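Local atomic coordinates of DNA polymerase sliding clamp 3 (Sulfolobus tokodaii, PDB entry 3AIZ), a protein that serves as a sliding clamp subunit in a ring around DNA, tethering DNA polymerase and other DNA-processing proteins to the double helix. Residues S42-I47 with F239-R244; S153-A158 with E194-L199. All blocks are in the same frame, centred on the assembly; numbering follows the deposited sequence.

Overall arrangement
Interactions 1 and 2 lie on the same side of the chain's centre, their own centres about 13 Å apart. Interaction 1 joins strand 45-52 to strand 235-241, uniting strands of both domains of the PCNA fold in one continuous antiparallel sheet. Interaction 2 lies within the C-terminal domain and pairs strands 153-159 and 193-198 of a separate four-stranded sheet. Both strands of interaction 2 come between those of interaction 1 in the sequence. After strand 235-241 the chain runs on to the second contact, where Arg244 N probably donates to Val196 O (2.7 Å) and Ala242 O and Pro243 CA lie against the CD1 and CE1 side of the Tyr197 ring. The C-terminal tail thus ties the two sheets.

Interaction 1: residues S42-I47 with F239-R244; sequences SRVTFI and FYIAPR. With SO4 (sulfate ion), chain H.
Phe46 and Tyr240 form a hydrogen-bonded antiparallel pair at the seam of the PCNA fold, uniting the half-sheets of its two domains. Tyr240 N donates to Phe46 O (2.8 Å), and Phe46 N to Tyr240 O. Ala242 N reaches Val44 O beyond the strands. The two side chains run alongside each other: Phe46 CG lies anti to its backbone N (chi1 168°), Tyr240 CG anti to its carbonyl carbon (chi1 -61°), which brings their CD1 atoms together. Tyr240 CB lies 3.7 Å from Phe46 O and CG a little farther; CD1 touches Phe46 O and Phe46 CD1, each at 3.5 Å, and CE1 ends 4.0 Å from Phe46 CD1. The rings meet obliquely, planes at 45°, with Tyr240 CD1 at the edge of the Phe46 ring, itself packed on linker residues Ile119 and Pro122. Thr45, Ile47, Phe239 and Ile241 share the other face, covered by helices 8-18 and 199-203. There Ile47 CD1 meets Phe239 CE2 at 3.7 Å, while Ile47 CG2 lies over one face of the Phe239 ring, near its rim. Before strand 45-52, O3 of a sulfate ion, probably from the crystallisation liquor, accepts from Ser42 N and Ser42 OG (the latter 2.8 Å).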
loop_
_atom_site.group_PDB
_atom_site.type_symbol
_atom_site.label_atom_id
_atom_site.label_comp_id
_atom_site.label_asym_id
_atom_site.label_seq_id
_atom_site.Cartn_x
_atom_site.Cartn_y
_atom_site.Cartn_z
ATOM N N SER C 42 8.622 -6.855 -37.796
ATOM C CA SER C 42 9.570 -5.783 -38.095
ATOM C C SER C 42 10.878 -6.345 -38.641
ATOM O O SER C 42 11.742 -5.597 -39.099
ATOM C CB SER C 42 9.847 -4.943 -36.848
ATOM O OG SER C 42 10.619 -5.668 -35.907
ATOM N N ARG C 43 11.015 -7.664 -38.581
ATOM C CA ARG C 43 12.213 -8.347 -39.062
ATOM C C ARG C 43 13.452 -7.940 -38.273
ATOM O O ARG C 43 14.580 -8.228 -38.675
ATOM C CB ARG C 43 12.415 -8.099 -40.558
ATOM C CG ARG C 43 11.211 -8.484 -41.402
ATOM C CD ARG C 43 11.547 -8.499 -42.879
ATOM N NE ARG C 43 12.627 -9.434 -43.179
ATOM C CZ ARG C 43 12.469 -10.749 -43.284
ATOM N NH1 ARG C 43 11.271 -11.292 -43.108
ATOM N NH2 ARG C 43 13.510 -11.523 -43.561
ATOM N N VAL C 44 13.233 -7.276 -37.143
ATOM C CA VAL C 44 14.324 -6.878 -36.263
ATOM C C VAL C 44 14.860 -8.080 -35.494
ATOM O O VAL C 44 16.065 -8.200 -35.273
ATOM C CB VAL C 44 13.875 -5.790 -35.263
ATOM C CG1 VAL C 44 14.923 -5.592 -34.180
ATOM C CG2 VAL C 44 13.596 -4.482 -35.986
ATOM N N THR C 45 13.959 -8.971 -35.093
ATOM C CA THR C 45 14.340 -10.129 -34.294
ATOM C C THR C 45 14.170 -11.441 -35.051
ATOM O O THR C 45 13.099 -11.732 -35.580
ATOM C CB THR C 45 13.526 -10.207 -32.991
ATOM O OG1 THR C 45 13.689 -8.994 -32.247
ATOM C CG2 THR C 45 13.990 -11.381 -32.145
ATOM N N PHE C 46 15.239 -12.228 -35.100
ATOM C CA PHE C 46 15.179 -13.567 -35.666
ATOM C C PHE C 46 15.399 -14.586 -34.561
ATOM O O PHE C 46 16.352 -14.480 -33.790
ATOM C CB PHE C 46 16.226 -13.749 -36.764
ATOM C CG PHE C 46 16.408 -15.177 -37.192
ATOM C CD1 PHE C 46 17.486 -15.918 -36.737
ATOM C CD2 PHE C 46 15.497 -15.782 -38.040
ATOM C CE1 PHE C 46 17.656 -17.231 -37.125
ATOM C CE2 PHE C 46 15.660 -17.095 -38.430
ATOM C CZ PHE C 46 16.741 -17.821 -37.972
ATOM N N ILE C 47 14.516 -15.575 -34.489
ATOM C CA ILE C 47 14.543 -16.539 -33.399
ATOM C C ILE C 47 14.861 -17.944 -33.891
ATOM O O ILE C 47 14.192 -18.470 -34.780
ATOM C CB ILE C 47 13.203 -16.552 -32.644
ATOM C CG1 ILE C 47 12.812 -15.125 -32.247
ATOM C CG2 ILE C 47 13.284 -17.462 -31.429
ATOM C CD1 ILE C 47 11.483 -15.025 -31.539
ATOM N N PHE C 239 18.141 -15.536 -29.869
ATOM C CA PHE C 239 17.448 -14.319 -30.270
ATOM C C PHE C 239 18.426 -13.342 -30.914
ATOM O O PHE C 239 19.293 -12.786 -30.240
ATOM C CB PHE C 239 16.762 -13.667 -29.069
ATOM C CG PHE C 239 15.648 -14.489 -28.485
ATOM C CD1 PHE C 239 15.919 -15.526 -27.609
ATOM C CD2 PHE C 239 14.330 -14.222 -28.811
ATOM C CE1 PHE C 239 14.896 -16.283 -27.071
ATOM C CE2 PHE C 239 13.302 -14.976 -28.277
ATOM C CZ PHE C 239 13.587 -16.007 -27.405
ATOM N N TYR C 240 18.292 -13.147 -32.222
ATOM C CA TYR C 240 19.122 -12.189 -32.942
ATOM C C TYR C 240 18.379 -10.870 -33.107
ATOM O O TYR C 240 17.377 -10.800 -33.820
ATOM C CB TYR C 240 19.518 -12.738 -34.315
ATOM C CG TYR C 240 20.330 -14.013 -34.262
ATOM C CD1 TYR C 240 19.712 -15.244 -34.088
ATOM C CD2 TYR C 240 21.711 -13.986 -34.393
ATOM C CE1 TYR C 240 20.447 -16.411 -34.042
ATOM C CE2 TYR C 240 22.456 -15.151 -34.349
ATOM C CZ TYR C 240 21.817 -16.361 -34.173
ATOM O OH TYR C 240 22.547 -17.527 -34.127
ATOM N N ILE C 241 18.871 -9.827 -32.448
ATOM C CA ILE C 241 18.237 -8.516 -32.511
ATOM C C ILE C 241 19.075 -7.534 -33.325
ATOM O O ILE C 241 20.257 -7.339 -33.051
ATOM C CB ILE C 241 17.991 -7.948 -31.104
ATOM C CG1 ILE C 241 17.251 -8.976 -30.246
ATOM C CG2 ILE C 241 17.213 -6.644 -31.181
ATOM C CD1 ILE C 241 16.985 -8.515 -28.835
ATOM N N ALA C 242 18.451 -6.920 -34.326
ATOM C CA ALA C 242 19.146 -6.007 -35.230
ATOM C C ALA C 242 19.681 -4.772 -34.509
ATOM O O ALA C 242 19.090 -4.311 -33.534
ATOM C CB ALA C 242 18.232 -5.601 -36.376
ATOM N N PRO C 243 20.811 -4.238 -34.996
ATOM C CA PRO C 243 21.495 -3.077 -34.415
ATOM C C PRO C 243 20.769 -1.761 -34.681
ATOM O O PRO C 243 19.982 -1.666 -35.622
ATOM C CB PRO C 243 22.847 -3.066 -35.140
ATOM C CG PRO C 243 22.979 -4.420 -35.767
ATOM C CD PRO C 243 21.587 -4.833 -36.095
ATOM N N ARG C 244 21.048 -0.760 -33.850
ATOM C CA ARG C 244 20.512 0.589 -34.019
ATOM C C ARG C 244 18.991 0.658 -34.057
ATOM O O ARG C 244 18.423 1.413 -34.846
ATOM C CB ARG C 244 21.081 1.252 -35.276
ATOM C CG ARG C 244 22.516 1.726 -35.146
ATOM C CD ARG C 244 22.861 2.699 -36.261
ATOM N NE ARG C 244 24.260 3.112 -36.224
ATOM C CZ ARG C 244 24.797 4.005 -37.048
ATOM N NH1 ARG C 244 24.049 4.587 -37.977
ATOM N NH2 ARG C 244 26.080 4.319 -36.943
HETATM S S SO4 H . 7.443 -6.083 -34.030
HETATM O O1 SO4 H . 8.092 -4.848 -33.595
HETATM O O2 SO4 H . 6.350 -5.761 -34.943
HETATM O O3 SO4 H . 8.414 -6.929 -34.717
HETATM O O4 SO4 H . 6.916 -6.795 -32.867
#

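Interaction 2: residues S153-A158 with E194-L199; sequences SITFKA and ESVYGL
Phe156 and Tyr197 pack on the buried face that they share with Ile154 and Ser195, in an antiparallel strand pair of the C-terminal domain of the sliding clamp. Four backbone bonds hold the pair: Ile154 and Tyr197 exchange two, as do Phe156 and Ser195. Both aromatic side chains leave this face with CG anti to the carbonyl carbon (chi1 -79° for Phe156 and -56° for Tyr197), and they cross at about a right angle. The result is an offset edge-to-face pair, in which the Tyr197 edge is turned to the Phe156 face and its CD2 lies 3.6 Å from Phe156 CD1. Phe219 and Leu225 add to the packing of Tyr197. Farther out, Tyr197 OH and Ser195 OG are 2.6 Å apart, the first hydrogen-bonded also to Ile223 O and the second to Gly220 O, so the buried ring is held at its tip. Where the strand passes through Gly198, the N-cap of helix 199-203, Leu199 CG rests 3.7 Å from Ile154 CG1, and both side chains touch Ile146 of helix 136-149. On the other face, Val196 spreads its two methyls: CG1 touches Ser153 CB and CG2 touches Thr155 OG1, which is hydrogen-bonded to Asn168 ND2. Glu194 stretches out, with CG anti to its N, across the aliphatic chain of Lys157. The lysine bends at its last torsion (chi4 -68°), and the charged groups are not in contact (Lys157 NZ to Glu194 OE1 4.9 Å); NZ has a long, weak ion pair with Glu159, whereas Lys157 CD lies 3.4 Å from Glu194 OE1.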
loop_
_atom_site.group_PDB
_atom_site.type_symbol
_atom_site.label_atom_id
_atom_site.label_comp_id
_atom_site.label_asym_id
_atom_site.label_seq_id
_atom_site.Cartn_x
_atom_site.Cartn_y
_atom_site.Cartn_z
ATOM N N SER C 153 15.788 2.338 -26.385
ATOM C CA SER C 153 16.900 1.477 -26.766
ATOM C C SER C 153 17.767 1.081 -25.574
ATOM O O SER C 153 17.743 1.734 -24.532
ATOM C CB SER C 153 17.763 2.176 -27.817
ATOM O OG SER C 153 18.283 3.398 -27.319
ATOM N N ILE C 154 18.529 0.006 -25.738
ATOM C CA ILE C 154 19.464 -0.439 -24.714
ATOM C C ILE C 154 20.867 -0.534 -25.298
ATOM O O ILE C 154 21.121 -1.356 -26.179
ATOM C CB ILE C 154 19.084 -1.822 -24.159
ATOM C CG1 ILE C 154 17.672 -1.799 -23.573
ATOM C CG2 ILE C 154 20.094 -2.271 -23.113
ATOM C CD1 ILE C 154 17.238 -3.127 -22.996
ATOM N N THR C 155 21.774 0.307 -24.813
ATOM C CA THR C 155 23.161 0.250 -25.254
ATOM C C THR C 155 23.903 -0.886 -24.560
ATOM O O THR C 155 24.034 -0.895 -23.335
ATOM C CB THR C 155 23.912 1.569 -24.987
ATOM O OG1 THR C 155 23.441 2.582 -25.882
ATOM C CG2 THR C 155 25.404 1.378 -25.201
ATOM N N PHE C 156 24.372 -1.847 -25.351
ATOM C CA PHE C 156 25.230 -2.911 -24.848
ATOM C C PHE C 156 26.680 -2.511 -25.063
ATOM O O PHE C 156 27.132 -2.380 -26.200
ATOM C CB PHE C 156 24.943 -4.227 -25.572
ATOM C CG PHE C 156 23.715 -4.940 -25.080
ATOM C CD1 PHE C 156 22.453 -4.408 -25.291
ATOM C CD2 PHE C 156 23.823 -6.156 -24.423
ATOM C CE1 PHE C 156 21.325 -5.068 -24.846
ATOM C CE2 PHE C 156 22.697 -6.821 -23.976
ATOM C CZ PHE C 156 21.447 -6.276 -24.187
ATOM N N LYS C 157 27.409 -2.309 -23.971
ATOM C CA LYS C 157 28.797 -1.875 -24.061
ATOM C C LYS C 157 29.723 -2.779 -23.258
ATOM O O LYS C 157 29.504 -3.012 -22.070
ATOM C CB LYS C 157 28.933 -0.423 -23.599
ATOM C CG LYS C 157 30.340 0.144 -23.699
ATOM C CD LYS C 157 30.320 1.659 -23.585
ATOM C CE LYS C 157 31.725 2.237 -23.523
ATOM N NZ LYS C 157 32.413 1.877 -22.252
ATOM N N ALA C 158 30.756 -3.290 -23.918
ATOM C CA ALA C 158 31.742 -4.134 -23.259
ATOM C C ALA C 158 33.057 -3.381 -23.084
ATOM O O ALA C 158 33.614 -2.855 -24.047
ATOM C CB ALA C 158 31.956 -5.414 -24.048
ATOM N N GLU C 194 30.628 -2.163 -28.536
ATOM C CA GLU C 194 29.505 -1.310 -28.167
ATOM C C GLU C 194 28.543 -1.114 -29.333
ATOM O O GLU C 194 28.956 -0.796 -30.448
ATOM C CB GLU C 194 30.004 0.047 -27.665
ATOM C CG GLU C 194 28.896 1.019 -27.291
ATOM C CD GLU C 194 29.425 2.371 -26.843
ATOM O OE1 GLU C 194 30.663 2.544 -26.799
ATOM O OE2 GLU C 194 28.604 3.261 -26.536
ATOM N N SER C 195 27.258 -1.311 -29.063
ATOM C CA SER C 195 26.216 -1.063 -30.050
ATOM C C SER C 195 24.872 -0.912 -29.351
ATOM O O SER C 195 24.728 -1.278 -28.184
ATOM C CB SER C 195 26.160 -2.187 -31.085
ATOM O OG SER C 195 25.936 -3.439 -30.465
ATOM N N VAL C 196 23.892 -0.372 -30.067
ATOM C CA VAL C 196 22.583 -0.102 -29.485
ATOM C C VAL C 196 21.515 -1.018 -30.073
ATOM O O VAL C 196 21.541 -1.329 -31.261
ATOM C CB VAL C 196 22.173 1.364 -29.706
ATOM C CG1 VAL C 196 20.867 1.662 -28.991
ATOM C CG2 VAL C 196 23.272 2.297 -29.223
ATOM N N TYR C 197 20.578 -1.449 -29.234
ATOM C CA TYR C 197 19.499 -2.324 -29.677
ATOM C C TYR C 197 18.154 -1.875 -29.119
ATOM O O TYR C 197 18.094 -1.202 -28.090
ATOM C CB TYR C 197 19.780 -3.770 -29.264
ATOM C CG TYR C 197 21.106 -4.291 -29.762
ATOM C CD1 TYR C 197 21.251 -4.735 -31.069
ATOM C CD2 TYR C 197 22.214 -4.332 -28.929
ATOM C CE1 TYR C 197 22.464 -5.208 -31.530
ATOM C CE2 TYR C 197 23.428 -4.804 -29.380
ATOM C CZ TYR C 197 23.548 -5.240 -30.681
ATOM O OH TYR C 197 24.757 -5.712 -31.135
ATOM N N GLY C 198 17.077 -2.247 -29.804
ATOM C CA GLY C 198 15.738 -1.900 -29.365
ATOM C C GLY C 198 15.441 -2.460 -27.989
ATOM O O GLY C 198 15.666 -3.642 -27.728
ATOM N N LEU C 199 14.931 -1.609 -27.105
ATOM C CA LEU C 199 14.666 -2.009 -25.729
ATOM C C LEU C 199 13.607 -3.108 -25.641
ATOM O O LEU C 199 13.816 -4.125 -24.981
ATOM C CB LEU C 199 14.262 -0.795 -24.884
ATOM C CG LEU C 199 14.056 -1.006 -23.380
ATOM C CD1 LEU C 199 14.318 0.285 -22.618
ATOM C CD2 LEU C 199 12.663 -1.538 -23.082
#